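PDB 3ZXK: HIAXHD3 from Humicola insolens, which hydrolyses arabinofuranosyl side chains of arabinoxylan as a family 43 glycoside hydrolase, probably with an added endo-xylanase activity from an engineered active site. Local coordinates for residues V182-A194 / I205-L217. Sequence-based numbering, arbitrary orientation.
Sequences VYAHPQGQTVEGA and ILVTRPADAEYVL. With XYP (beta-D-xylopyranose), chain C; AHR (alpha-L-arabinofuranose), chain B.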
ATOM      1  N   VAL A 182      -5.086  28.442   6.876  1.00  8.25           N
ATOM      2  CA  VAL A 182      -3.981  29.082   6.142  1.00  8.33           C
ATOM      3  C   VAL A 182      -4.282  29.149   4.644  1.00  7.95           C
ATOM      4  O   VAL A 182      -3.666  29.937   3.919  1.00  8.71           O
ATOM      5  CB  VAL A 182      -2.622  28.370   6.388  1.00  8.05           C
ATOM      6  CG1 VAL A 182      -2.385  28.227   7.879  1.00  8.29           C
ATOM      7  CG2 VAL A 182      -2.514  26.987   5.690  1.00  7.24           C
ATOM      8  N   TYR A 183      -5.175  28.263   4.185  1.00  7.77           N
ATOM      9  CA  TYR A 183      -5.671  28.266   2.813  1.00  7.96           C
ATOM     10  C   TYR A 183      -7.118  27.767   2.794  1.00  8.29           C
ATOM     11  O   TYR A 183      -7.424  26.722   3.374  1.00  8.82           O
ATOM     12  CB  TYR A 183      -4.830  27.352   1.885  1.00  7.61           C
ATOM     13  CG  TYR A 183      -5.369  27.396   0.461  1.00  7.54           C
ATOM     14  CD1 TYR A 183      -5.216  28.552  -0.321  1.00  8.19           C
ATOM     15  CD2 TYR A 183      -6.098  26.329  -0.071  1.00  7.66           C
ATOM     16  CE1 TYR A 183      -5.739  28.618  -1.597  1.00  8.84           C
ATOM     17  CE2 TYR A 183      -6.629  26.391  -1.346  1.00  8.71           C
ATOM     18  CZ  TYR A 183      -6.462  27.539  -2.094  1.00  9.23           C
ATOM     19  OH  TYR A 183      -6.989  27.568  -3.366  1.00 12.96           O
ATOM     20  N   ALA A 184      -7.982  28.510   2.106  1.00  8.65           N
ATOM     21  CA  ALA A 184      -9.323  28.052   1.744  1.00 10.30           C
ATOM     22  C   ALA A 184      -9.503  28.359   0.254  1.00 11.02           C
ATOM     23  O   ALA A 184      -9.146  29.449  -0.211  1.00 11.79           O
ATOM     24  CB  ALA A 184     -10.386  28.755   2.570  1.00 10.77           C
ATOM     25  N   HIS A 185     -10.043  27.407  -0.499  1.00 10.44           N
ATOM     26  CA  HIS A 185     -10.251  27.634  -1.920  1.00 11.11           C
ATOM     27  C   HIS A 185     -11.297  28.707  -2.066  1.00 12.31           C
ATOM     28  O   HIS A 185     -12.356  28.636  -1.428  1.00 14.11           O
ATOM     29  CB  HIS A 185     -10.695  26.366  -2.621  1.00 11.01           C
ATOM     30  CG  HIS A 185     -10.684  26.483  -4.108  1.00 12.86           C
ATOM     31  ND1 HIS A 185     -11.661  27.113  -4.788  1.00 14.32           N
ATOM     32  CD2 HIS A 185      -9.742  26.081  -5.050  1.00 14.49           C
ATOM     33  CE1 HIS A 185     -11.368  27.103  -6.101  1.00 15.35           C
ATOM     34  NE2 HIS A 185     -10.190  26.485  -6.261  1.00 15.87           N
ATOM     35  N   PRO A 186     -11.033  29.711  -2.918  1.00 13.56           N
ATOM     36  CA  PRO A 186     -11.927  30.874  -3.010  1.00 14.08           C
ATOM     37  C   PRO A 186     -13.285  30.616  -3.664  1.00 14.39           C
ATOM     38  O   PRO A 186     -14.181  31.471  -3.579  1.00 15.44           O
ATOM     39  CB  PRO A 186     -11.116  31.869  -3.857  1.00 14.82           C
ATOM     40  CG  PRO A 186     -10.124  31.029  -4.583  1.00 15.68           C
ATOM     41  CD  PRO A 186      -9.762  29.939  -3.630  1.00 13.85           C
ATOM     42  N   GLN A 187     -13.436  29.474  -4.338  1.00 13.84           N
ATOM     43  CA  GLN A 187     -14.729  29.101  -4.917  1.00 16.07           C
ATOM     44  C   GLN A 187     -15.355  27.965  -4.104  1.00 16.04           C
ATOM     45  O   GLN A 187     -16.311  27.319  -4.528  1.00 17.39           O
ATOM     46  CB  GLN A 187     -14.590  28.722  -6.401  1.00 16.77           C
ATOM     47  CG  GLN A 187     -14.548  29.915  -7.341  1.00 21.07           C
ATOM     48  CD  GLN A 187     -13.189  30.591  -7.421  1.00 21.34           C
ATOM     49  OE1 GLN A 187     -12.182  29.960  -7.739  1.00 26.52           O
ATOM     50  NE2 GLN A 187     -13.168  31.907  -7.183  1.00 21.55           N
ATOM     51  N   GLY A 188     -14.809  27.729  -2.918  1.00 14.48           N
ATOM     52  CA  GLY A 188     -15.367  26.733  -2.003  1.00 15.74           C
ATOM     53  C   GLY A 188     -15.104  25.282  -2.366  1.00 15.27           C
ATOM     54  O   GLY A 188     -15.705  24.389  -1.774  1.00 15.98           O
ATOM     55  N   GLN A 189     -14.196  25.044  -3.317  1.00 14.51           N
ATOM     56  CA  GLN A 189     -13.786  23.687  -3.689  1.00 14.14           C
ATOM     57  C   GLN A 189     -13.049  23.048  -2.521  1.00 12.75           C
ATOM     58  O   GLN A 189     -12.268  23.707  -1.823  1.00 12.34           O
ATOM     59  CB  GLN A 189     -12.843  23.706  -4.897  1.00 16.23           C
ATOM     60  CG  GLN A 189     -13.454  24.124  -6.228  1.00 20.20           C
ATOM     61  CD  GLN A 189     -12.407  24.269  -7.335  1.00 21.30           C
ATOM     62  OE1 GLN A 189     -11.209  23.993  -7.138  1.00 20.58           O
ATOM     63  NE2 GLN A 189     -12.849  24.729  -8.495  1.00 26.94           N
ATOM     64  N   THR A 190     -13.263  21.756  -2.342  1.00 11.39           N
ATOM     65  CA  THR A 190     -12.549  20.978  -1.334  1.00 10.48           C
ATOM     66  C   THR A 190     -11.100  20.721  -1.734  1.00 10.15           C
ATOM     67  O   THR A 190     -10.833  20.256  -2.837  1.00 10.89           O
ATOM     68  CB  THR A 190     -13.253  19.634  -1.144  1.00 11.73           C
ATOM     69  OG1 THR A 190     -14.577  19.878  -0.660  1.00 14.88           O
ATOM     70  CG2 THR A 190     -12.486  18.726  -0.163  1.00 11.94           C
ATOM     71  N   VAL A 191     -10.164  21.048  -0.848  1.00  8.48           N
ATOM     72  CA  VAL A 191      -8.818  20.522  -0.993  1.00  8.13           C
ATOM     73  C   VAL A 191      -8.412  19.637   0.192  1.00  8.00           C
ATOM     74  O   VAL A 191      -9.011  19.707   1.270  1.00  9.30           O
ATOM     75  CB  VAL A 191      -7.777  21.632  -1.264  1.00  8.10           C
ATOM     76  CG1 VAL A 191      -8.167  22.436  -2.517  1.00  8.62           C
ATOM     77  CG2 VAL A 191      -7.613  22.569  -0.066  1.00  9.11           C
ATOM     78  N   GLU A 192      -7.442  18.758  -0.043  1.00  7.58           N
ATOM     79  CA  GLU A 192      -6.919  17.832   0.982  1.00  6.68           C
ATOM     80  C   GLU A 192      -5.541  17.338   0.507  1.00  6.19           C
ATOM     81  O   GLU A 192      -4.935  17.905  -0.390  1.00  6.36           O
ATOM     82  CB  GLU A 192      -7.893  16.651   1.256  1.00  7.55           C
ATOM     83  CG  GLU A 192      -8.103  15.659   0.108  1.00  9.20           C
ATOM     84  CD  GLU A 192      -8.920  14.418   0.498  1.00 12.04           C
ATOM     85  OE1 GLU A 192      -9.497  14.347   1.611  1.00 13.04           O
ATOM     86  OE2 GLU A 192      -9.016  13.482  -0.323  1.00 17.43           O
ATOM     87  N   GLY A 193      -5.016  16.297   1.134  1.00  5.97           N
ATOM     88  CA  GLY A 193      -3.765  15.688   0.658  1.00  5.94           C
ATOM     89  C   GLY A 193      -2.488  16.491   0.843  1.00  5.65           C
ATOM     90  O   GLY A 193      -1.509  16.257   0.107  1.00  6.86           O
ATOM     91  N   ALA A 194      -2.446  17.392   1.838  1.00  5.26           N
ATOM     92  CA  ALA A 194      -1.284  18.243   2.090  1.00  5.71           C
ATOM     93  C   ALA A 194       0.076  17.520   2.143  1.00  5.33           C
ATOM     94  O   ALA A 194       0.244  16.496   2.806  1.00  5.53           O
ATOM     95  CB  ALA A 194      -1.498  19.090   3.358  1.00  6.05           C
ATOM     96  N   ILE A 205       2.993  24.307   0.013  1.00  4.83           N
ATOM     97  CA  ILE A 205       2.138  23.181   0.385  1.00  4.55           C
ATOM     98  C   ILE A 205       1.480  22.696  -0.896  1.00  5.09           C
ATOM     99  O   ILE A 205       0.924  23.491  -1.645  1.00  6.57           O
ATOM    100  CB  ILE A 205       1.052  23.560   1.434  1.00  5.22           C
ATOM    101  CG1 ILE A 205       1.699  24.052   2.736  1.00  5.88           C
ATOM    102  CG2 ILE A 205       0.154  22.357   1.701  1.00  5.22           C
ATOM    103  CD1 ILE A 205       0.743  24.717   3.702  1.00  5.82           C
ATOM    104  N   LEU A 206       1.578  21.404  -1.172  1.00  4.77           N
ATOM    105  CA  LEU A 206       0.842  20.810  -2.275  1.00  5.27           C
ATOM    106  C   LEU A 206      -0.456  20.239  -1.750  1.00  5.13           C
ATOM    107  O   LEU A 206      -0.461  19.541  -0.726  1.00  5.06           O
ATOM    108  CB  LEU A 206       1.657  19.683  -2.911  1.00  6.17           C
ATOM    109  CG  LEU A 206       2.252  20.006  -4.274  1.00  8.70           C
ATOM    110  CD1 LEU A 206       3.316  21.097  -4.139  1.00  8.99           C
ATOM    111  CD2 LEU A 206       2.810  18.720  -4.902  1.00 10.16           C
ATOM    112  N   VAL A 207      -1.551  20.522  -2.449  1.00  5.56           N
ATOM    113  CA  VAL A 207      -2.863  19.963  -2.097  1.00  5.71           C
ATOM    114  C   VAL A 207      -3.556  19.423  -3.336  1.00  5.90           C
ATOM    115  O   VAL A 207      -3.253  19.856  -4.448  1.00  6.35           O
ATOM    116  CB  VAL A 207      -3.789  21.002  -1.381  1.00  5.82           C
ATOM    117  CG1 VAL A 207      -3.162  21.529  -0.097  1.00  7.59           C
ATOM    118  CG2 VAL A 207      -4.106  22.203  -2.296  1.00  6.45           C
ATOM    119  N   THR A 208      -4.469  18.482  -3.132  1.00  6.49           N
ATOM    120  CA  THR A 208      -5.289  17.948  -4.208  1.00  6.95           C
ATOM    121  C   THR A 208      -6.718  18.430  -4.086  1.00  7.33           C
ATOM    122  O   THR A 208      -7.244  18.563  -2.967  1.00  6.79           O
ATOM    123  CB  THR A 208      -5.254  16.391  -4.269  1.00  7.99           C
ATOM    124  OG1 THR A 208      -5.968  15.908  -5.424  1.00  9.38           O
ATOM    125  CG2 THR A 208      -5.880  15.750  -3.037  1.00  8.43           C
ATOM    126  N   ARG A 209      -7.344  18.650  -5.247  1.00  7.44           N
ATOM    127  CA  ARG A 209      -8.793  18.735  -5.332  1.00  8.35           C
ATOM    128  C   ARG A 209      -9.288  17.342  -5.778  1.00  9.05           C
ATOM    129  O   ARG A 209      -9.068  16.937  -6.931  1.00  8.98           O
ATOM    130  CB  ARG A 209      -9.219  19.813  -6.323  1.00 10.06           C
ATOM    131  CG  ARG A 209     -10.740  19.898  -6.404  1.00 12.84           C
ATOM    132  CD  ARG A 209     -11.214  20.799  -7.523  1.00 16.40           C
ATOM    133  NE  ARG A 209     -10.909  20.259  -8.852  1.00 20.73           N
ATOM    134  CZ  ARG A 209     -11.146  20.915  -9.980  1.00 24.04           C
ATOM    135  NH1 ARG A 209     -11.698  22.120  -9.931  1.00 26.34           N
ATOM    136  NH2 ARG A 209     -10.843  20.369 -11.150  1.00 25.16           N
ATOM    137  N   PRO A 210      -9.894  16.576  -4.858  1.00  9.60           N
ATOM    138  CA  PRO A 210     -10.237  15.207  -5.230  1.00 10.47           C
ATOM    139  C   PRO A 210     -11.214  15.175  -6.405  1.00 10.40           C
ATOM    140  O   PRO A 210     -12.183  15.925  -6.377  1.00 11.47           O
ATOM    141  CB  PRO A 210     -10.967  14.668  -3.991  1.00 12.27           C
ATOM    142  CG  PRO A 210     -10.524  15.515  -2.875  1.00 12.75           C
ATOM    143  CD  PRO A 210     -10.172  16.861  -3.439  1.00 10.38           C
ATOM    144  N   ALA A 211     -10.968  14.355  -7.428  1.00  9.93           N
ATOM    145  CA  ALA A 211      -9.776  13.501  -7.578  1.00  9.05           C
ATOM    146  C   ALA A 211      -9.047  13.848  -8.860  1.00  8.82           C
ATOM    147  O   ALA A 211      -8.500  12.964  -9.526  1.00  9.78           O
ATOM    148  CB  ALA A 211     -10.160  12.034  -7.613  1.00  9.47           C
ATOM    149  N   ASP A 212      -9.052  15.116  -9.247  1.00  8.81           N
ATOM    150  CA  ASP A 212      -8.629  15.439 -10.605  1.00  9.28           C
ATOM    151  C   ASP A 212      -7.624  16.575 -10.736  1.00  8.40           C
ATOM    152  O   ASP A 212      -7.223  16.881 -11.854  1.00  7.74           O
ATOM    153  CB  ASP A 212      -9.864  15.717 -11.488  1.00 11.39           C
ATOM    154  CG  ASP A 212     -10.657  16.939 -11.044  1.00 13.78           C
ATOM    155  OD1 ASP A 212     -10.414  17.496  -9.947  1.00 16.20           O
ATOM    156  OD2 ASP A 212     -11.538  17.362 -11.827  1.00 19.20           O
ATOM    157  N   ALA A 213      -7.222  17.189  -9.628  1.00  6.34           N
ATOM    158  CA  ALA A 213      -6.321  18.348  -9.700  1.00  6.14           C
ATOM    159  C   ALA A 213      -5.377  18.392  -8.539  1.00  6.39           C
ATOM    160  O   ALA A 213      -5.678  17.849  -7.464  1.00  6.65           O
ATOM    161  CB  ALA A 213      -7.080  19.697  -9.799  1.00  6.82           C
ATOM    162  N   GLU A 214      -4.231  19.023  -8.775  1.00  6.54           N
ATOM    163  CA  GLU A 214      -3.254  19.330  -7.734  1.00  6.39           C
ATOM    164  C   GLU A 214      -2.957  20.834  -7.801  1.00  6.50           C
ATOM    165  O   GLU A 214      -2.743  21.363  -8.894  1.00  7.09           O
ATOM    166  CB  GLU A 214      -1.972  18.542  -7.946  1.00  6.94           C
ATOM    167  CG  GLU A 214      -0.980  18.655  -6.784  1.00  6.52           C
ATOM    168  CD  GLU A 214      -1.345  17.743  -5.597  1.00  7.19           C
ATOM    169  OE1 GLU A 214      -2.369  17.031  -5.666  1.00  8.00           O
ATOM    170  OE2 GLU A 214      -0.617  17.756  -4.580  1.00  7.90           O
ATOM    171  N   TYR A 215      -2.980  21.493  -6.642  1.00  6.58           N
ATOM    172  CA  TYR A 215      -2.599  22.894  -6.532  1.00  6.53           C
ATOM    173  C   TYR A 215      -1.301  23.020  -5.779  1.00  6.02           C
ATOM    174  O   TYR A 215      -0.985  22.205  -4.915  1.00  6.06           O
ATOM    175  CB  TYR A 215      -3.709  23.732  -5.872  1.00  8.14           C
ATOM    176  CG  TYR A 215      -5.067  23.626  -6.552  1.00 11.28           C
ATOM    177  CD1 TYR A 215      -5.188  23.678  -7.941  1.00 13.41           C
ATOM    178  CD2 TYR A 215      -6.225  23.484  -5.803  1.00 14.09           C
ATOM    179  CE1 TYR A 215      -6.430  23.586  -8.563  1.00 15.69           C
ATOM    180  CE2 TYR A 215      -7.471  23.397  -6.406  1.00 16.57           C
ATOM    181  CZ  TYR A 215      -7.567  23.453  -7.791  1.00 17.57           C
ATOM    182  OH  TYR A 215      -8.795  23.355  -8.413  1.00 21.32           O
ATOM    183  N   VAL A 216      -0.514  24.012  -6.154  1.00  5.62           N
ATOM    184  CA  VAL A 216       0.655  24.369  -5.371  1.00  5.27           C
ATOM    185  C   VAL A 216       0.345  25.642  -4.613  1.00  5.40           C
ATOM    186  O   VAL A 216      -0.096  26.632  -5.203  1.00  5.53           O
ATOM    187  CB  VAL A 216       1.976  24.430  -6.202  1.00  5.66           C
ATOM    188  CG1 VAL A 216       1.823  25.211  -7.503  1.00  7.09           C
ATOM    189  CG2 VAL A 216       3.110  24.995  -5.333  1.00  5.56           C
ATOM    190  N   LEU A 217       0.494  25.602  -3.295  1.00  4.88           N
ATOM    191  CA  LEU A 217       0.306  26.805  -2.470  1.00  5.33           C
ATOM    192  C   LEU A 217       1.663  27.331  -2.023  1.00  5.37           C
ATOM    193  O   LEU A 217       2.549  26.538  -1.732  1.00  5.43           O
ATOM    194  CB  LEU A 217      -0.525  26.498  -1.222  1.00  5.79           C
ATOM    195  CG  LEU A 217      -1.722  25.573  -1.384  1.00  6.68           C
ATOM    196  CD1 LEU A 217      -2.399  25.381  -0.038  1.00  7.02           C
ATOM    197  CD2 LEU A 217      -2.655  26.127  -2.422  1.00  7.41           C
TER
HETATM  198  C1  XYP C   2     -13.001  10.867  -2.538  1.00 25.23           C
HETATM  199  C2  XYP C   2     -11.650  11.101  -1.853  1.00 24.33           C
HETATM  200  C3  XYP C   2     -11.678  10.683  -0.387  1.00 24.39           C
HETATM  201  C4  XYP C   2     -12.765  11.461   0.351  1.00 27.68           C
HETATM  202  C5  XYP C   2     -13.846  11.972  -0.601  1.00 27.15           C
HETATM  203  O2  XYP C   2     -10.616  10.347  -2.492  1.00 20.16           O
HETATM  204  O3  XYP C   2     -10.399  10.938   0.211  1.00 23.45           O
HETATM  205  O4  XYP C   2     -12.941  10.786   1.599  1.00 27.62           O
HETATM  206  O5  XYP C   2     -14.090  10.997  -1.613  1.00 27.25           O
HETATM  207  O5  AHR B   3     -11.118   8.655  -7.430  1.00 12.55           O
HETATM  208  C5  AHR B   3     -10.886   7.757  -6.327  1.00 13.07           C
HETATM  209  C4  AHR B   3     -10.281   8.470  -5.114  1.00 14.68           C
HETATM  210  O4  AHR B   3     -11.143   9.511  -4.661  1.00 15.54           O
HETATM  211  C3  AHR B   3      -8.965   9.212  -5.330  1.00 12.47           C
HETATM  212  O3  AHR B   3      -7.831   8.359  -5.288  1.00 12.69           O
HETATM  213  C2  AHR B   3      -8.899  10.195  -4.193  1.00 15.72           C
HETATM  214  O2  AHR B   3      -8.260  11.426  -4.583  1.00 15.79           O
HETATM  215  C1  AHR B   3     -10.364  10.449  -3.897  1.00 17.61           C
HETATM  216  O   HOH W   1      -0.770  16.071  -2.629  1.00  7.55           O
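L217 packs over the face of the Y183 ring, its CD2 lying 3.9 Å from the ring centroid and almost on the ring normal, a CH-pi contact at the apolar seam between two neighbouring blades of the five-bladed beta-propeller that characterises family 43. Y183 ends strand 175-183, the outer strand of the preceding blade, and L217 belongs to strand 213-219 of the next. The tyrosine CG stands anti to the backbone N (chi1 -179°), which lays the ring across the leucine at about a right angle. Beside them V191 CB meets V207 CG2 at 3.9 Å and V191 CG1 reaches the edge of the Y215 ring, while I163 of the adjoining blade touches both valines.

Strands 192-199 and 202-209 form an antiparallel hairpin, joined here through the hydrogen-bonded pair E192 and T208. E192 N donates to T208 O, and T208 N returns a bond to E192 O at 2.8 Å. On the sheet face shared with T208, the E192 side chain runs past P210 CG into the glycan pocket, where Y142 and N160 hold OE1 and the O3 hydroxyl of a xylopyranose donates to OE2 at 2.9 Å. A211, preceded by a cis peptide bond, brings its CB to 3.5 Å from O5 of the arabinofuranose.

At the polar rim formed by Q189, R209 and Y215, Q189 CD sits above one face of the H185 imidazole, offset toward its rim. R209 is held mainly by D212, whose OD1 accepts from NE on its syn side at 3.0 Å, and R236 forms a salt bridge with OD2 of D212. Y215 OH donates in the carbonyl plane to a lone pair of Q189 OE1 at 2.8 Å, whereas R209 NH1 adds a weak bond to the same oxygen.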